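BspA (BspA_V) (Streptococcus agalactiae serotype III, PDB 5DZ8) is the variable domain of a cell wall-anchored streptococcal adhesin of the antigen I/II family and probably contributes to attachment of the bacterium to host or microbial surfaces. Local coordinates at residues R106-K111 with K125-N130. Sequence-based numbering, arbitrary orientation.
Sequences RPIFEK and KTLQLN
Ile-108 reaches across to Lys-125 and Leu-127, joining edge strands of the two antiparallel beta-sheets of the BspA variable domain. Strand 107-113 borders a three-stranded sheet and strand 119-135 a larger six-stranded one; that they meet through side chains and not as paired strands follows from the CA atoms of Ile-108 and Lys-125, which are 8.1 Å apart. CD1 of Ile-108 does most of the touching. It lies 3.8 Å from CD of Lys-125 and 4.1 Å from CD2 of Leu-127, so this one methyl meets both the aliphatic stem of the lysine and a branch of the leucine. The first torsion of Ile-108 (chi1 62°) sets CG1 between its backbone N and carbonyl carbon, and chi2 (113°) then turns CD1 toward Lys-125 and Leu-127. Ile-108 and Lys-125 run alongside each other in opposite directions, and the lysine chain bends at chi3 and chi4 (92°) as it passes the carbonyl oxygen of Ile-108. The contact is small, burying 157 Å² in all, and lies at the surface.

Further out, a classic beta bulge positions the isoleucine: the backbones of Ile-108 and Phe-109 both hydrogen-bond to a single residue, Val-100 on strand 94-101. On the other side of the contact, Lys-125 and Leu-127 are held in the larger sheet by backbone bonds to Leu-78 and Val-76 of strand 69-85. Leu-127 also touches Phe-147 of strand 144-167, extending the apolar contact between the sheets. At the exposed margin the lysine ammonium is not bonded to the Ile-108 carbonyl: NZ stays 4.0 Å from O of Ile-108, whereas CE of Lys-125 comes to 3.6 Å from that oxygen.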
loop_
_atom_site.group_PDB
_atom_site.type_symbol
_atom_site.label_atom_id
_atom_site.label_comp_id
_atom_site.label_asym_id
_atom_site.label_seq_id
_atom_site.Cartn_x
_atom_site.Cartn_y
_atom_site.Cartn_z
ATOM N N ARG A 106 -4.017 13.243 9.622
ATOM C CA ARG A 106 -5.350 13.052 9.046
ATOM C C ARG A 106 -5.387 13.261 7.527
ATOM O O ARG A 106 -5.029 14.352 7.053
ATOM C CB ARG A 106 -6.278 13.995 9.728
ATOM C CG ARG A 106 -7.751 13.862 9.413
ATOM C CD ARG A 106 -8.477 14.909 10.262
ATOM N NE ARG A 106 -8.051 14.877 11.685
ATOM C CZ ARG A 106 -7.093 15.631 12.276
ATOM N NH1 ARG A 106 -6.361 16.568 11.609
ATOM N NH2 ARG A 106 -6.848 15.429 13.581
ATOM N N PRO A 107 -5.834 12.231 6.759
ATOM C CA PRO A 107 -5.851 12.389 5.318
ATOM C C PRO A 107 -6.923 13.348 4.836
ATOM O O PRO A 107 -8.002 13.414 5.385
ATOM C CB PRO A 107 -6.078 10.960 4.782
ATOM C CG PRO A 107 -6.604 10.163 5.923
ATOM C CD PRO A 107 -6.517 10.992 7.178
ATOM N N ILE A 108 -6.588 14.149 3.838
ATOM C CA ILE A 108 -7.566 15.062 3.253
ATOM C C ILE A 108 -7.671 14.895 1.738
ATOM O O ILE A 108 -8.557 15.420 1.105
ATOM C CB ILE A 108 -7.329 16.516 3.721
ATOM C CG1 ILE A 108 -5.952 17.040 3.278
ATOM C CG2 ILE A 108 -7.456 16.612 5.258
ATOM C CD1 ILE A 108 -6.060 18.148 2.265
ATOM N N PHE A 109 -6.810 14.115 1.128
ATOM C CA PHE A 109 -6.989 13.866 -0.288
ATOM C C PHE A 109 -6.275 12.562 -0.541
ATOM O O PHE A 109 -5.196 12.293 0.017
ATOM C CB PHE A 109 -6.387 15.037 -1.131
ATOM C CG PHE A 109 -6.308 14.750 -2.601
ATOM C CD1 PHE A 109 -7.469 14.781 -3.396
ATOM C CD2 PHE A 109 -5.072 14.409 -3.208
ATOM C CE1 PHE A 109 -7.391 14.516 -4.763
ATOM C CE2 PHE A 109 -4.998 14.133 -4.570
ATOM C CZ PHE A 109 -6.155 14.170 -5.355
ATOM N N GLU A 110 -6.874 11.772 -1.390
ATOM C CA GLU A 110 -6.326 10.493 -1.791
ATOM C C GLU A 110 -6.702 10.211 -3.222
ATOM O O GLU A 110 -7.829 10.361 -3.603
ATOM C CB GLU A 110 -6.852 9.380 -0.908
ATOM C CG GLU A 110 -6.170 8.066 -1.231
ATOM C CD GLU A 110 -6.394 6.981 -0.177
ATOM O OE1 GLU A 110 -6.398 7.236 1.066
ATOM O OE2 GLU A 110 -6.560 5.855 -0.628
ATOM N N LYS A 111 -5.743 9.770 -4.005
ATOM C CA LYS A 111 -5.987 9.436 -5.379
ATOM C C LYS A 111 -5.125 8.258 -5.771
ATOM O O LYS A 111 -3.878 8.330 -5.764
ATOM C CB LYS A 111 -5.627 10.629 -6.230
ATOM C CG LYS A 111 -5.776 10.409 -7.717
ATOM C CD LYS A 111 -7.233 10.383 -8.171
ATOM C CE LYS A 111 -7.220 10.133 -9.677
ATOM N NZ LYS A 111 -8.547 10.369 -10.235
ATOM N N LYS A 125 -8.677 22.978 -0.333
ATOM C CA LYS A 125 -8.697 22.748 1.113
ATOM C C LYS A 125 -7.713 23.613 1.855
ATOM O O LYS A 125 -6.539 23.640 1.492
ATOM C CB LYS A 125 -8.506 21.280 1.407
ATOM C CG LYS A 125 -9.811 20.519 1.126
ATOM C CD LYS A 125 -9.576 19.025 1.049
ATOM C CE LYS A 125 -10.712 18.191 1.637
ATOM N NZ LYS A 125 -11.684 17.843 0.594
ATOM N N THR A 126 -8.230 24.367 2.842
ATOM C CA THR A 126 -7.486 25.184 3.729
ATOM C C THR A 126 -7.361 24.524 5.081
ATOM O O THR A 126 -8.352 24.149 5.642
ATOM C CB THR A 126 -8.147 26.531 3.856
ATOM O OG1 THR A 126 -8.236 27.056 2.552
ATOM C CG2 THR A 126 -7.296 27.465 4.722
ATOM N N LEU A 127 -6.132 24.324 5.530
ATOM C CA LEU A 127 -5.785 23.744 6.779
ATOM C C LEU A 127 -5.238 24.842 7.678
ATOM O O LEU A 127 -4.220 25.485 7.370
ATOM C CB LEU A 127 -4.703 22.704 6.570
ATOM C CG LEU A 127 -4.778 21.746 5.366
ATOM C CD1 LEU A 127 -3.719 20.661 5.511
ATOM C CD2 LEU A 127 -6.123 21.094 5.176
ATOM N N GLN A 128 -5.886 25.040 8.813
ATOM C CA GLN A 128 -5.504 26.098 9.764
ATOM C C GLN A 128 -4.216 25.721 10.514
ATOM O O GLN A 128 -4.004 24.597 10.826
ATOM C CB GLN A 128 -6.647 26.414 10.725
ATOM C CG GLN A 128 -7.901 26.918 10.022
ATOM C CD GLN A 128 -7.795 28.363 9.547
ATOM O OE1 GLN A 128 -7.282 29.233 10.238
ATOM N NE2 GLN A 128 -8.303 28.620 8.364
ATOM N N LEU A 129 -3.348 26.691 10.722
ATOM C CA LEU A 129 -2.071 26.480 11.338
ATOM C C LEU A 129 -1.988 27.391 12.518
ATOM O O LEU A 129 -1.621 26.928 13.551
ATOM C CB LEU A 129 -0.904 26.803 10.336
ATOM C CG LEU A 129 -0.867 25.940 9.082
ATOM C CD1 LEU A 129 0.100 26.455 8.050
ATOM C CD2 LEU A 129 -0.529 24.509 9.437
ATOM N N ASN A 130 -2.257 28.688 12.344
ATOM C CA ASN A 130 -2.140 29.689 13.449
ATOM C C ASN A 130 -0.837 29.617 14.189
ATOM O O ASN A 130 -0.794 29.332 15.380
ATOM C CB ASN A 130 -3.264 29.539 14.468
ATOM C CG ASN A 130 -4.622 29.653 13.826
ATOM O OD1 ASN A 130 -4.916 30.635 13.146
ATOM N ND2 ASN A 130 -5.421 28.630 13.977
#